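Local coordinates for protein alpha-L-rhamnosidase (Streptomyces avermitilis, PDB 3W5M) that releases terminal non-reducing alpha-L-rhamnose by hydrolysis from plant glycosides such as citrus flavonoids and from gum arabic, at residues A[608-619]-A[882-893]. Sequence-based numbering, arbitrary orientation.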
loop_
_atom_site.group_PDB
_atom_site.type_symbol
_atom_site.label_atom_id
_atom_site.label_comp_id
_atom_site.label_asym_id
_atom_site.label_seq_id
_atom_site.Cartn_x
_atom_site.Cartn_y
_atom_site.Cartn_z
ATOM N N MET A 608 23.687 -7.685 -13.549
ATOM C CA MET A 608 22.934 -6.443 -13.519
ATOM C C MET A 608 21.442 -6.634 -13.801
ATOM O O MET A 608 20.585 -5.863 -13.307
ATOM C CB MET A 608 23.494 -5.426 -14.499
ATOM C CG MET A 608 23.073 -4.003 -14.175
ATOM S SD MET A 608 22.798 -2.967 -15.622
ATOM C CE MET A 608 21.093 -3.398 -15.997
ATOM N N LEU A 609 21.121 -7.647 -14.599
ATOM C CA LEU A 609 19.709 -7.876 -14.910
ATOM C C LEU A 609 19.055 -8.605 -13.775
ATOM O O LEU A 609 17.868 -8.402 -13.511
ATOM C CB LEU A 609 19.513 -8.651 -16.207
ATOM C CG LEU A 609 19.982 -7.974 -17.487
ATOM C CD1 LEU A 609 19.652 -8.933 -18.625
ATOM C CD2 LEU A 609 19.403 -6.580 -17.704
ATOM N N ASN A 610 19.818 -9.473 -13.125
ATOM C CA ASN A 610 19.316 -10.169 -11.954
ATOM C C ASN A 610 19.014 -9.179 -10.827
ATOM O O ASN A 610 18.013 -9.338 -10.108
ATOM C CB ASN A 610 20.279 -11.265 -11.527
ATOM C CG ASN A 610 20.522 -12.288 -12.641
ATOM O OD1 ASN A 610 19.721 -12.424 -13.574
ATOM N ND2 ASN A 610 21.623 -12.998 -12.548
ATOM N N LYS A 611 19.869 -8.158 -10.696
ATOM C CA LYS A 611 19.637 -7.061 -9.740
ATOM C C LYS A 611 18.423 -6.215 -10.105
ATOM O O LYS A 611 17.610 -5.850 -9.235
ATOM C CB LYS A 611 20.884 -6.174 -9.598
ATOM C CG LYS A 611 20.777 -5.137 -8.486
ATOM C CD LYS A 611 20.433 -5.803 -7.162
ATOM C CE LYS A 611 20.676 -4.863 -6.001
ATOM N NZ LYS A 611 20.367 -5.564 -4.712
ATOM N N LEU A 612 18.281 -5.905 -11.393
ATOM C CA LEU A 612 17.140 -5.175 -11.852
ATOM C C LEU A 612 15.802 -5.884 -11.482
ATOM O O LEU A 612 14.869 -5.247 -10.931
ATOM C CB LEU A 612 17.236 -4.927 -13.375
ATOM C CG LEU A 612 16.094 -4.124 -13.971
ATOM C CD1 LEU A 612 15.921 -2.775 -13.288
ATOM C CD2 LEU A 612 16.339 -3.945 -15.476
ATOM N N HIS A 613 15.736 -7.181 -11.762
ATOM C CA HIS A 613 14.602 -8.022 -11.395
ATOM C C HIS A 613 14.356 -8.008 -9.868
ATOM O O HIS A 613 13.225 -7.785 -9.434
ATOM C CB HIS A 613 14.824 -9.437 -11.871
ATOM C CG HIS A 613 13.849 -10.417 -11.318
ATOM N ND1 HIS A 613 12.515 -10.429 -11.675
ATOM C CD2 HIS A 613 14.015 -11.424 -10.430
ATOM C CE1 HIS A 613 11.907 -11.407 -11.032
ATOM N NE2 HIS A 613 12.793 -12.025 -10.270
ATOM N N SER A 614 15.406 -8.209 -9.072
ATOM C CA SER A 614 15.276 -8.103 -7.609
ATOM C C SER A 614 14.665 -6.748 -7.206
ATOM O O SER A 614 13.714 -6.699 -6.407
ATOM C CB SER A 614 16.632 -8.281 -6.929
ATOM O OG SER A 614 16.449 -8.302 -5.512
ATOM N N ASN A 615 15.169 -5.664 -7.785
ATOM C CA ASN A 615 14.702 -4.307 -7.475
ATOM C C ASN A 615 13.231 -4.097 -7.829
ATOM O O ASN A 615 12.478 -3.464 -7.077
ATOM C CB ASN A 615 15.584 -3.248 -8.139
ATOM C CG ASN A 615 17.001 -3.204 -7.567
ATOM O OD1 ASN A 615 17.389 -4.026 -6.725
ATOM N ND2 ASN A 615 17.782 -2.241 -8.027
ATOM N N ILE A 616 12.837 -4.606 -8.992
ATOM C CA ILE A 616 11.427 -4.620 -9.395
ATOM C C ILE A 616 10.517 -5.285 -8.337
ATOM O O ILE A 616 9.496 -4.712 -7.977
ATOM C CB ILE A 616 11.242 -5.313 -10.768
ATOM C CG1 ILE A 616 11.887 -4.447 -11.857
ATOM C CG2 ILE A 616 9.756 -5.509 -11.085
ATOM C CD1 ILE A 616 12.130 -5.185 -13.159
ATOM N N THR A 617 10.884 -6.479 -7.896
ATOM C CA THR A 617 10.070 -7.254 -6.937
ATOM C C THR A 617 10.078 -6.580 -5.586
ATOM O O THR A 617 9.099 -6.669 -4.841
ATOM C CB THR A 617 10.479 -8.735 -6.806
ATOM O OG1 THR A 617 11.766 -8.859 -6.168
ATOM C CG2 THR A 617 10.511 -9.432 -8.196
ATOM N N TRP A 618 11.170 -5.886 -5.259
ATOM C CA TRP A 618 11.192 -5.128 -4.000
ATOM C C TRP A 618 10.372 -3.833 -4.090
ATOM O O TRP A 618 9.712 -3.465 -3.132
ATOM C CB TRP A 618 12.640 -4.900 -3.498
ATOM C CG TRP A 618 13.224 -6.080 -2.782
ATOM C CD1 TRP A 618 13.990 -7.064 -3.311
ATOM C CD2 TRP A 618 13.027 -6.422 -1.397
ATOM N NE1 TRP A 618 14.300 -7.996 -2.345
ATOM C CE2 TRP A 618 13.730 -7.619 -1.159
ATOM C CE3 TRP A 618 12.319 -5.819 -0.338
ATOM C CZ2 TRP A 618 13.773 -8.246 0.114
ATOM C CZ3 TRP A 618 12.346 -6.437 0.926
ATOM C CH2 TRP A 618 13.076 -7.641 1.134
ATOM N N GLY A 619 10.427 -3.113 -5.223
ATOM C CA GLY A 619 9.600 -1.941 -5.419
ATOM C C GLY A 619 8.124 -2.317 -5.423
ATOM O O GLY A 619 7.286 -1.590 -4.875
ATOM N N TRP A 882 18.345 2.229 -16.426
ATOM C CA TRP A 882 18.083 1.362 -15.292
ATOM C C TRP A 882 19.400 1.010 -14.592
ATOM O O TRP A 882 19.431 0.775 -13.375
ATOM C CB TRP A 882 17.300 0.097 -15.726
ATOM C CG TRP A 882 15.912 0.443 -16.251
ATOM C CD1 TRP A 882 14.821 0.809 -15.511
ATOM C CD2 TRP A 882 15.486 0.483 -17.626
ATOM N NE1 TRP A 882 13.752 1.085 -16.335
ATOM C CE2 TRP A 882 14.133 0.898 -17.635
ATOM C CE3 TRP A 882 16.119 0.217 -18.847
ATOM C CZ2 TRP A 882 13.393 1.053 -18.827
ATOM C CZ3 TRP A 882 15.388 0.368 -20.022
ATOM C CH2 TRP A 882 14.043 0.780 -20.001
ATOM N N GLY A 883 20.488 0.968 -15.364
ATOM C CA GLY A 883 21.786 0.584 -14.851
ATOM C C GLY A 883 22.375 1.673 -13.958
ATOM O O GLY A 883 23.052 1.377 -12.975
ATOM N N TYR A 884 22.115 2.923 -14.312
ATOM C CA TYR A 884 22.676 4.048 -13.570
ATOM C C TYR A 884 22.361 3.945 -12.054
ATOM O O TYR A 884 23.286 3.927 -11.260
ATOM C CB TYR A 884 22.226 5.367 -14.175
ATOM C CG TYR A 884 22.535 6.586 -13.339
ATOM C CD1 TYR A 884 23.840 7.120 -13.275
ATOM C CD2 TYR A 884 21.530 7.206 -12.604
ATOM C CE1 TYR A 884 24.109 8.247 -12.504
ATOM C CE2 TYR A 884 21.789 8.321 -11.828
ATOM C CZ TYR A 884 23.074 8.842 -11.776
ATOM O OH TYR A 884 23.283 9.967 -10.984
ATOM N N PRO A 885 21.064 3.829 -11.672
ATOM C CA PRO A 885 20.731 3.728 -10.231
ATOM C C PRO A 885 21.282 2.489 -9.569
ATOM O O PRO A 885 21.715 2.564 -8.418
ATOM C CB PRO A 885 19.192 3.751 -10.210
ATOM C CG PRO A 885 18.820 4.454 -11.472
ATOM C CD PRO A 885 19.849 4.009 -12.490
ATOM N N ILE A 886 21.315 1.371 -10.299
ATOM C CA ILE A 886 21.881 0.122 -9.796
ATOM C C ILE A 886 23.363 0.268 -9.438
ATOM O O ILE A 886 23.813 -0.263 -8.401
ATOM C CB ILE A 886 21.637 -1.055 -10.754
ATOM C CG1 ILE A 886 20.116 -1.264 -10.897
ATOM C CG2 ILE A 886 22.340 -2.305 -10.245
ATOM C CD1 ILE A 886 19.695 -2.467 -11.725
ATOM N N ASP A 887 24.105 0.983 -10.284
ATOM C CA ASP A 887 25.523 1.265 -10.005
ATOM C C ASP A 887 25.711 2.159 -8.764
ATOM O O ASP A 887 26.758 2.087 -8.106
ATOM C CB ASP A 887 26.229 1.850 -11.239
ATOM C CG ASP A 887 26.506 0.797 -12.307
ATOM O OD1 ASP A 887 26.444 -0.415 -11.998
ATOM O OD2 ASP A 887 26.795 1.181 -13.470
ATOM N N LYS A 888 24.683 2.954 -8.439
ATOM C CA LYS A 888 24.670 3.771 -7.223
ATOM C C LYS A 888 24.101 3.037 -6.007
ATOM O O LYS A 888 23.770 3.674 -5.008
ATOM C CB LYS A 888 23.907 5.083 -7.429
ATOM C CG LYS A 888 24.348 5.903 -8.630
ATOM C CD LYS A 888 25.661 6.614 -8.390
ATOM C CE LYS A 888 25.458 8.108 -8.218
ATOM N NZ LYS A 888 25.324 8.803 -9.521
ATOM N N GLY A 889 23.983 1.714 -6.095
ATOM C CA GLY A 889 23.550 0.890 -4.970
ATOM C C GLY A 889 22.036 0.796 -4.768
ATOM O O GLY A 889 21.593 0.352 -3.704
ATOM N N SER A 890 21.241 1.192 -5.775
ATOM C CA SER A 890 19.758 1.062 -5.672
ATOM C C SER A 890 19.352 -0.375 -5.386
ATOM O O SER A 890 19.966 -1.315 -5.887
ATOM C CB SER A 890 19.038 1.594 -6.922
ATOM O OG SER A 890 19.201 0.711 -8.020
ATOM N N THR A 891 18.328 -0.547 -4.546
ATOM C CA THR A 891 17.764 -1.866 -4.304
ATOM C C THR A 891 16.247 -1.859 -4.591
ATOM O O THR A 891 15.568 -2.839 -4.324
ATOM C CB THR A 891 18.019 -2.339 -2.856
ATOM O OG1 THR A 891 17.591 -1.304 -1.971
ATOM C CG2 THR A 891 19.552 -2.636 -2.610
ATOM N N THR A 892 15.741 -0.727 -5.068
ATOM C CA THR A 892 14.352 -0.546 -5.479
ATOM C C THR A 892 14.407 0.377 -6.681
ATOM O O THR A 892 15.503 0.786 -7.079
ATOM C CB THR A 892 13.479 0.109 -4.396
ATOM O OG1 THR A 892 14.101 1.315 -3.906
ATOM C CG2 THR A 892 13.215 -0.847 -3.244
ATOM N N MET A 893 13.252 0.691 -7.271
ATOM C CA MET A 893 13.200 1.631 -8.388
ATOM C C MET A 893 12.949 3.009 -7.836
ATOM O O MET A 893 12.112 3.194 -6.933
ATOM C CB MET A 893 12.111 1.274 -9.415
ATOM C CG MET A 893 12.109 -0.194 -9.811
ATOM S SD MET A 893 13.678 -0.860 -10.354
ATOM C CE MET A 893 13.727 0.048 -11.907
HETATM O O HOH W 1 17.016 0.020 -9.515
#
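The flat carboxamide of N615 lies against the T891–T892 peptide, with N615 CG 3.4 Å from T891 C over one face. Near the opposite face is the carbonyl O of K611, one helical turn earlier, while I886 CG1 comes to the same side beside ND2. At the amide's nitrogen edge a water sits close to the plane, accepting from N615 ND2 (2.8 Å), donating to T892 O and also hydrogen-bonded to S890 OG. N615 ND2 additionally makes a weak, bent bond to S890 O (3.2 Å, 141° at the hydrogen). Asparagine suits this place because its short, flat group can lie along the loop backbone while its NH2 reaches both water and carbonyl; CG beside the backbone N (chi1 -67°) turns it that way. The W618 indole has S614 C of its own helix in plane at its edge; the CB of W618, not the ring, approaches T891 O, which also accepts from Q505. The W882 ring leads away to bond Y919 O, leaving its CB against L612 CD1 (4.0 Å).

Where the helices meet, nearly perpendicular at 88°, I886 is a knob in the hole formed by M608, K611, L612 and N615. Its two branches divide the work: CD1 presses on L612 CA (3.7 Å), while CG2 lies along the aliphatic stem of K611. G883, lacking a side chain, lets M608 SD approach its CA to 3.8 Å. A Schellman motif with G889 at positive phi ends helix 883-887 and releases the chain towards N615. Flexible M893, bent at chi2 and chi3, brings SD to N615 CB and CE to L612 CD1.

M893 also pairs through its backbone with rhamnose-binding H916, close to E895, the inferred proton acceptor. This buried crossing belongs to the (alpha/alpha)6-barrel, where helices 641-654 and 923-929 pack against I616.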